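PDB 3D3Y: uncharacterized protein from Enterococcus faecalis, which is of unknown function but is probably related to the M16 metallopeptidases and may bind a metal ion. Local coordinates for residues T39-E51 and E183-M195. Numbering follows the deposited sequence.
Sequences TITKRTLLSSLME and ETAASLAAYYQKM
Lys42 lies against Tyr191 and ends at Glu183. CB sits over one face of the Tyr191 ring, 4.3 Å from its centroid, a CH-pi contact that suits an aliphatic stem. CG passes beside the Glu183 carboxylate, CD comes close to both Tyr191 CB and Glu183 OE2, and CE reaches both carboxylate oxygens of Glu183. The chain runs extended until it bends at its last torsion (chi4 79°), which turns NZ onto the syn lone pair of Glu183 OE2, 2.8 Å away, in a salt bridge. Glu38 O takes a second bond from NZ, so an ammonium tip fits between a carboxylate and a carbonyl.

The segments 40-51 and 185-195 of the two helices cross at nearly a right angle, packing knobs into holes in the N-terminal half of an M16-like fold. Leu46 enters between Leu188, Tyr191, Tyr192 and Met195, and its branch serves two walls: CD1 faces Tyr192 CB, while CD2 meets Tyr191 CD2 and lies 3.8 Å from Met195 CE. Leu188 in return fills the hole formed by Lys42, Leu45, Leu46 and Leu49.

Tyrosine suits position 191 by offering a ring face to Lys42 CB and a hydroxyl to Arg43. At that hydroxyl, Arg43 NH1 donates to Tyr191 OH (2.9 Å, 162°) within the guanidinium plane, which stands 81° from the ring plane. NH1 also forms a salt bridge with Asp199, while NE bonds to His86, which together hold the buried guanidinium in its orientation. Selenomethionine Met50 sets SE at the edge of the Tyr192 ring, 3.9 Å from Tyr192 CD1, a Met-aromatic contact.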
ATOM      1  N   THR A  39     -14.159  -9.419  -0.489  1.00 34.35           N
ATOM      2  CA  THR A  39     -12.958 -10.268  -0.476  1.00 33.76           C
ATOM      3  C   THR A  39     -11.725  -9.670   0.213  1.00 33.23           C
ATOM      4  O   THR A  39     -10.724 -10.340   0.325  1.00 33.02           O
ATOM      5  CB  THR A  39     -12.499 -10.678  -1.883  1.00 33.78           C
ATOM      6  OG1 THR A  39     -12.060  -9.516  -2.599  1.00 32.38           O
ATOM      7  CG2 THR A  39     -13.648 -11.426  -2.662  1.00 33.56           C
ATOM      8  N   ILE A  40     -11.788  -8.425   0.675  1.00 32.97           N
ATOM      9  CA  ILE A  40     -10.597  -7.801   1.307  1.00 32.01           C
ATOM     10  C   ILE A  40     -10.130  -8.560   2.545  1.00 32.58           C
ATOM     11  O   ILE A  40      -8.951  -8.883   2.683  1.00 33.04           O
ATOM     12  CB  ILE A  40     -10.846  -6.311   1.640  1.00 31.82           C
ATOM     13  CG1 ILE A  40     -10.860  -5.479   0.349  1.00 29.58           C
ATOM     14  CG2 ILE A  40      -9.768  -5.732   2.593  1.00 32.44           C
ATOM     15  CD1 ILE A  40     -11.549  -4.075   0.505  1.00 30.69           C
ATOM     16  N   THR A  41     -11.051  -8.806   3.466  1.00 32.63           N
ATOM     17  CA  THR A  41     -10.722  -9.508   4.693  1.00 32.37           C
ATOM     18  C   THR A  41     -10.368 -10.972   4.403  1.00 31.63           C
ATOM     19  O   THR A  41      -9.480 -11.550   5.052  1.00 31.35           O
ATOM     20  CB  THR A  41     -11.917  -9.465   5.716  1.00 32.82           C
ATOM     21  OG1 THR A  41     -12.208  -8.109   6.053  1.00 33.94           O
ATOM     22  CG2 THR A  41     -11.548 -10.245   6.997  1.00 34.23           C
ATOM     23  N   LYS A  42     -11.045 -11.562   3.422  1.00 30.56           N
ATOM     24  CA  LYS A  42     -10.721 -12.932   2.992  1.00 30.95           C
ATOM     25  C   LYS A  42      -9.279 -13.003   2.487  1.00 31.14           C
ATOM     26  O   LYS A  42      -8.516 -13.884   2.893  1.00 31.21           O
ATOM     27  CB  LYS A  42     -11.684 -13.385   1.891  1.00 30.16           C
ATOM     28  CG  LYS A  42     -13.072 -13.789   2.427  1.00 31.69           C
ATOM     29  CD  LYS A  42     -13.984 -14.138   1.285  1.00 33.28           C
ATOM     30  CE  LYS A  42     -15.378 -14.564   1.791  1.00 37.05           C
ATOM     31  NZ  LYS A  42     -16.100 -13.300   2.113  1.00 38.98           N
ATOM     32  N   ARG A  43      -8.903 -12.076   1.611  1.00 31.09           N
ATOM     33  CA  ARG A  43      -7.520 -12.026   1.116  1.00 32.04           C
ATOM     34  C   ARG A  43      -6.534 -11.829   2.256  1.00 31.50           C
ATOM     35  O   ARG A  43      -5.483 -12.481   2.312  1.00 32.62           O
ATOM     36  CB  ARG A  43      -7.371 -10.923   0.063  1.00 31.49           C
ATOM     37  CG  ARG A  43      -8.101 -11.284  -1.215  1.00 32.41           C
ATOM     38  CD  ARG A  43      -8.264 -10.118  -2.188  1.00 34.35           C
ATOM     39  NE  ARG A  43      -7.036  -9.716  -2.912  1.00 30.17           N
ATOM     40  CZ  ARG A  43      -6.532 -10.343  -3.976  1.00 31.89           C
ATOM     41  NH1 ARG A  43      -7.071 -11.484  -4.409  1.00 29.68           N
ATOM     42  NH2 ARG A  43      -5.443  -9.855  -4.587  1.00 32.10           N
ATOM     43  N   THR A  44      -6.822 -10.895   3.141  1.00 31.81           N
ATOM     44  CA  THR A  44      -5.939 -10.667   4.307  1.00 31.95           C
ATOM     45  C   THR A  44      -5.712 -11.919   5.151  1.00 31.80           C
ATOM     46  O   THR A  44      -4.555 -12.242   5.498  1.00 32.19           O
ATOM     47  CB  THR A  44      -6.462  -9.507   5.182  1.00 32.12           C
ATOM     48  OG1 THR A  44      -6.612  -8.368   4.350  1.00 31.31           O
ATOM     49  CG2 THR A  44      -5.530  -9.162   6.365  1.00 32.42           C
ATOM     50  N   LEU A  45      -6.792 -12.594   5.522  1.00 30.90           N
ATOM     51  CA  LEU A  45      -6.661 -13.810   6.337  1.00 31.43           C
ATOM     52  C   LEU A  45      -5.975 -14.940   5.562  1.00 31.70           C
ATOM     53  O   LEU A  45      -5.143 -15.685   6.108  1.00 33.09           O
ATOM     54  CB  LEU A  45      -8.036 -14.294   6.846  1.00 31.98           C
ATOM     55  CG  LEU A  45      -8.080 -15.579   7.706  1.00 32.10           C
ATOM     56  CD1 LEU A  45      -7.107 -15.446   8.948  1.00 34.00           C
ATOM     57  CD2 LEU A  45      -9.515 -15.792   8.193  1.00 30.22           C
ATOM     58  N   LEU A  46      -6.334 -15.079   4.292  1.00 31.57           N
ATOM     59  CA  LEU A  46      -5.694 -16.063   3.433  1.00 31.48           C
ATOM     60  C   LEU A  46      -4.163 -15.885   3.397  1.00 32.16           C
ATOM     61  O   LEU A  46      -3.414 -16.859   3.382  1.00 30.84           O
ATOM     62  CB  LEU A  46      -6.265 -15.969   2.022  1.00 31.48           C
ATOM     63  CG  LEU A  46      -5.753 -17.057   1.078  1.00 32.18           C
ATOM     64  CD1 LEU A  46      -6.135 -18.503   1.551  1.00 31.20           C
ATOM     65  CD2 LEU A  46      -6.306 -16.786  -0.322  1.00 30.58           C
ATOM     66  N   SER A  47      -3.698 -14.645   3.336  1.00 32.28           N
ATOM     67  CA  SER A  47      -2.261 -14.419   3.305  1.00 33.33           C
ATOM     68  C   SER A  47      -1.607 -14.998   4.571  1.00 34.12           C
ATOM     69  O   SER A  47      -0.488 -15.539   4.501  1.00 33.77           O
ATOM     70  CB  SER A  47      -1.934 -12.924   3.110  1.00 34.01           C
ATOM     71  OG  SER A  47      -2.129 -12.177   4.299  1.00 35.52           O
ATOM     72  N   SER A  48      -2.283 -14.913   5.725  1.00 33.41           N
ATOM     73  CA  SER A  48      -1.731 -15.537   6.931  1.00 34.20           C
ATOM     74  C   SER A  48      -1.794 -17.064   6.863  1.00 33.41           C
ATOM     75  O   SER A  48      -0.872 -17.734   7.279  1.00 34.07           O
ATOM     76  CB  SER A  48      -2.474 -15.099   8.181  1.00 34.89           C
ATOM     77  OG  SER A  48      -2.069 -13.797   8.530  1.00 40.52           O
ATOM     78  N   LEU A  49      -2.864 -17.598   6.291  1.00 32.87           N
ATOM     79  CA  LEU A  49      -3.045 -19.043   6.251  1.00 32.43           C
ATOM     80  C   LEU A  49      -2.005 -19.677   5.352  1.00 32.77           C
ATOM     81  O   LEU A  49      -1.398 -20.709   5.736  1.00 32.48           O
ATOM     82  CB  LEU A  49      -4.460 -19.414   5.797  1.00 32.79           C
ATOM     83  CG  LEU A  49      -5.622 -19.016   6.722  1.00 33.41           C
ATOM     84  CD1 LEU A  49      -6.983 -19.128   6.027  1.00 29.39           C
ATOM     85  CD2 LEU A  49      -5.653 -19.873   8.017  1.00 33.25           C
HETATM   86  N   MSE A  50      -1.769 -19.068   4.188  1.00 31.02           N
HETATM   87  CA  MSE A  50      -0.879 -19.690   3.208  1.00 32.47           C
HETATM   88  C   MSE A  50       0.595 -19.555   3.588  1.00 32.53           C
HETATM   89  O   MSE A  50       1.439 -20.316   3.109  1.00 32.85           O
HETATM   90  CB  MSE A  50      -1.154 -19.136   1.817  1.00 33.05           C
HETATM   91  CG  MSE A  50      -2.567 -19.544   1.352  1.00 31.47           C
HETATM   92 SE   MSE A  50      -2.886 -18.823  -0.413  0.70 34.39          SE
HETATM   93  CE  MSE A  50      -1.380 -19.609  -1.378  1.00 36.34           C
ATOM     94  N   GLU A  51       0.894 -18.609   4.478  1.00 32.29           N
ATOM     95  CA  GLU A  51       2.263 -18.354   4.932  1.00 33.65           C
ATOM     96  C   GLU A  51       2.695 -19.280   6.078  1.00 34.05           C
ATOM     97  O   GLU A  51       3.865 -19.673   6.154  1.00 33.63           O
ATOM     98  CB  GLU A  51       2.345 -16.893   5.409  1.00 33.60           C
ATOM     99  CG  GLU A  51       3.687 -16.444   5.900  1.00 36.32           C
ATOM    100  CD  GLU A  51       3.623 -15.012   6.445  1.00 37.96           C
ATOM    101  OE1 GLU A  51       2.976 -14.808   7.490  1.00 45.48           O
ATOM    102  OE2 GLU A  51       4.180 -14.097   5.811  1.00 41.08           O
ATOM    103  N   GLU A 183     -16.009 -15.001   8.873  1.00 31.96           N
ATOM    104  CA  GLU A 183     -15.163 -15.860   8.038  1.00 32.42           C
ATOM    105  C   GLU A 183     -14.817 -17.186   8.718  1.00 31.60           C
ATOM    106  O   GLU A 183     -14.636 -17.245   9.938  1.00 31.79           O
ATOM    107  CB  GLU A 183     -13.897 -15.115   7.593  1.00 32.00           C
ATOM    108  CG  GLU A 183     -14.131 -13.885   6.734  1.00 32.58           C
ATOM    109  CD  GLU A 183     -14.815 -14.180   5.397  1.00 36.43           C
ATOM    110  OE1 GLU A 183     -14.833 -15.336   4.910  1.00 34.86           O
ATOM    111  OE2 GLU A 183     -15.331 -13.213   4.816  1.00 37.44           O
ATOM    112  N   THR A 184     -14.777 -18.261   7.926  1.00 30.99           N
ATOM    113  CA  THR A 184     -14.573 -19.616   8.458  1.00 30.08           C
ATOM    114  C   THR A 184     -13.584 -20.380   7.585  1.00 30.41           C
ATOM    115  O   THR A 184     -13.197 -19.911   6.509  1.00 29.03           O
ATOM    116  CB  THR A 184     -15.878 -20.446   8.500  1.00 30.31           C
ATOM    117  OG1 THR A 184     -16.415 -20.567   7.165  1.00 30.49           O
ATOM    118  CG2 THR A 184     -16.942 -19.802   9.454  1.00 27.72           C
ATOM    119  N   ALA A 185     -13.213 -21.569   8.064  1.00 30.89           N
ATOM    120  CA  ALA A 185     -12.289 -22.453   7.365  1.00 31.59           C
ATOM    121  C   ALA A 185     -12.801 -22.810   5.982  1.00 31.20           C
ATOM    122  O   ALA A 185     -12.022 -22.874   5.041  1.00 31.73           O
ATOM    123  CB  ALA A 185     -12.021 -23.721   8.191  1.00 31.82           C
ATOM    124  N   ALA A 186     -14.118 -22.990   5.862  1.00 30.08           N
ATOM    125  CA  ALA A 186     -14.782 -23.233   4.568  1.00 30.81           C
ATOM    126  C   ALA A 186     -14.791 -22.013   3.637  1.00 30.49           C
ATOM    127  O   ALA A 186     -14.448 -22.141   2.479  1.00 30.90           O
ATOM    128  CB  ALA A 186     -16.212 -23.733   4.789  1.00 29.63           C
ATOM    129  N   SER A 187     -15.230 -20.854   4.136  1.00 30.66           N
ATOM    130  CA  SER A 187     -15.240 -19.627   3.357  1.00 30.84           C
ATOM    131  C   SER A 187     -13.852 -19.278   2.805  1.00 30.69           C
ATOM    132  O   SER A 187     -13.713 -18.847   1.630  1.00 30.44           O
ATOM    133  CB  SER A 187     -15.868 -18.455   4.158  1.00 31.22           C
ATOM    134  OG  SER A 187     -14.999 -17.968   5.180  1.00 33.02           O
ATOM    135  N   LEU A 188     -12.826 -19.511   3.616  1.00 29.98           N
ATOM    136  CA  LEU A 188     -11.437 -19.242   3.189  1.00 30.39           C
ATOM    137  C   LEU A 188     -10.900 -20.226   2.149  1.00 30.89           C
ATOM    138  O   LEU A 188     -10.172 -19.806   1.248  1.00 31.65           O
ATOM    139  CB  LEU A 188     -10.446 -19.150   4.369  1.00 29.93           C
ATOM    140  CG  LEU A 188     -10.131 -17.726   4.824  1.00 30.33           C
ATOM    141  CD1 LEU A 188      -9.398 -17.003   3.718  1.00 31.41           C
ATOM    142  CD2 LEU A 188     -11.446 -16.996   5.182  1.00 30.87           C
ATOM    143  N   ALA A 189     -11.243 -21.510   2.289  1.00 30.96           N
ATOM    144  CA  ALA A 189     -10.908 -22.527   1.287  1.00 30.48           C
ATOM    145  C   ALA A 189     -11.651 -22.260  -0.033  1.00 31.05           C
ATOM    146  O   ALA A 189     -11.082 -22.403  -1.117  1.00 31.12           O
ATOM    147  CB  ALA A 189     -11.253 -23.913   1.800  1.00 30.35           C
ATOM    148  N   ALA A 190     -12.925 -21.885   0.062  1.00 30.27           N
ATOM    149  CA  ALA A 190     -13.651 -21.484  -1.130  1.00 31.78           C
ATOM    150  C   ALA A 190     -12.995 -20.260  -1.781  1.00 32.25           C
ATOM    151  O   ALA A 190     -12.829 -20.210  -3.015  1.00 32.94           O
ATOM    152  CB  ALA A 190     -15.141 -21.227  -0.817  1.00 31.37           C
ATOM    153  N   TYR A 191     -12.624 -19.278  -0.961  1.00 32.53           N
ATOM    154  CA  TYR A 191     -12.022 -18.067  -1.502  1.00 32.78           C
ATOM    155  C   TYR A 191     -10.660 -18.390  -2.169  1.00 32.32           C
ATOM    156  O   TYR A 191     -10.386 -17.932  -3.296  1.00 33.21           O
ATOM    157  CB  TYR A 191     -11.908 -16.904  -0.474  1.00 32.58           C
ATOM    158  CG  TYR A 191     -11.258 -15.760  -1.203  1.00 33.28           C
ATOM    159  CD1 TYR A 191     -11.958 -15.132  -2.258  1.00 34.79           C
ATOM    160  CD2 TYR A 191      -9.916 -15.411  -0.975  1.00 33.28           C
ATOM    161  CE1 TYR A 191     -11.360 -14.163  -3.032  1.00 36.20           C
ATOM    162  CE2 TYR A 191      -9.290 -14.412  -1.749  1.00 34.01           C
ATOM    163  CZ  TYR A 191     -10.038 -13.796  -2.768  1.00 35.40           C
ATOM    164  OH  TYR A 191      -9.489 -12.837  -3.560  1.00 34.65           O
ATOM    165  N   TYR A 192      -9.815 -19.163  -1.486  1.00 32.31           N
ATOM    166  CA  TYR A 192      -8.553 -19.628  -2.084  1.00 33.05           C
ATOM    167  C   TYR A 192      -8.764 -20.107  -3.535  1.00 33.32           C
ATOM    168  O   TYR A 192      -8.032 -19.711  -4.461  1.00 34.17           O
ATOM    169  CB  TYR A 192      -7.928 -20.758  -1.257  1.00 32.66           C
ATOM    170  CG  TYR A 192      -6.899 -21.541  -2.043  1.00 33.10           C
ATOM    171  CD1 TYR A 192      -5.597 -21.037  -2.228  1.00 32.00           C
ATOM    172  CD2 TYR A 192      -7.232 -22.787  -2.609  1.00 30.43           C
ATOM    173  CE1 TYR A 192      -4.640 -21.760  -2.972  1.00 30.55           C
ATOM    174  CE2 TYR A 192      -6.300 -23.508  -3.341  1.00 33.69           C
ATOM    175  CZ  TYR A 192      -5.001 -22.992  -3.506  1.00 31.85           C
ATOM    176  OH  TYR A 192      -4.096 -23.710  -4.261  1.00 31.23           O
ATOM    177  N   GLN A 193      -9.770 -20.940  -3.739  1.00 33.30           N
ATOM    178  CA  GLN A 193     -10.019 -21.509  -5.069  1.00 34.97           C
ATOM    179  C   GLN A 193     -10.391 -20.444  -6.083  1.00 34.38           C
ATOM    180  O   GLN A 193      -9.985 -20.509  -7.239  1.00 34.06           O
ATOM    181  CB  GLN A 193     -11.116 -22.571  -4.996  1.00 35.69           C
ATOM    182  CG  GLN A 193     -10.554 -23.894  -4.531  1.00 42.80           C
ATOM    183  CD  GLN A 193     -11.628 -24.849  -4.081  1.00 50.48           C
ATOM    184  OE1 GLN A 193     -12.346 -25.439  -4.908  1.00 51.43           O
ATOM    185  NE2 GLN A 193     -11.738 -25.031  -2.752  1.00 53.47           N
ATOM    186  N   LYS A 194     -11.188 -19.472  -5.648  1.00 35.04           N
ATOM    187  CA  LYS A 194     -11.603 -18.356  -6.518  1.00 36.56           C
ATOM    188  C   LYS A 194     -10.427 -17.410  -6.862  1.00 34.73           C
ATOM    189  O   LYS A 194     -10.225 -17.082  -8.023  1.00 33.33           O
ATOM    190  CB  LYS A 194     -12.781 -17.582  -5.890  1.00 37.02           C
ATOM    191  CG  LYS A 194     -13.235 -16.377  -6.725  1.00 40.53           C
ATOM    192  CD  LYS A 194     -14.281 -15.479  -6.030  1.00 40.69           C
ATOM    193  CE  LYS A 194     -15.112 -14.718  -7.073  1.00 44.70           C
ATOM    194  NZ  LYS A 194     -16.069 -15.594  -7.823  1.00 49.33           N
HETATM  195  N   MSE A 195      -9.632 -17.016  -5.858  1.00 34.20           N
HETATM  196  CA  MSE A 195      -8.421 -16.240  -6.125  1.00 34.40           C
HETATM  197  C   MSE A 195      -7.503 -16.963  -7.125  1.00 34.12           C
HETATM  198  O   MSE A 195      -7.067 -16.370  -8.110  1.00 33.72           O
HETATM  199  CB  MSE A 195      -7.647 -15.912  -4.862  1.00 32.99           C
HETATM  200  CG  MSE A 195      -6.455 -14.972  -5.168  1.00 35.32           C
HETATM  201 SE   MSE A 195      -5.449 -14.506  -3.608  0.70 34.99          SE
HETATM  202  CE  MSE A 195      -4.367 -16.087  -3.560  1.00 33.79           C
TER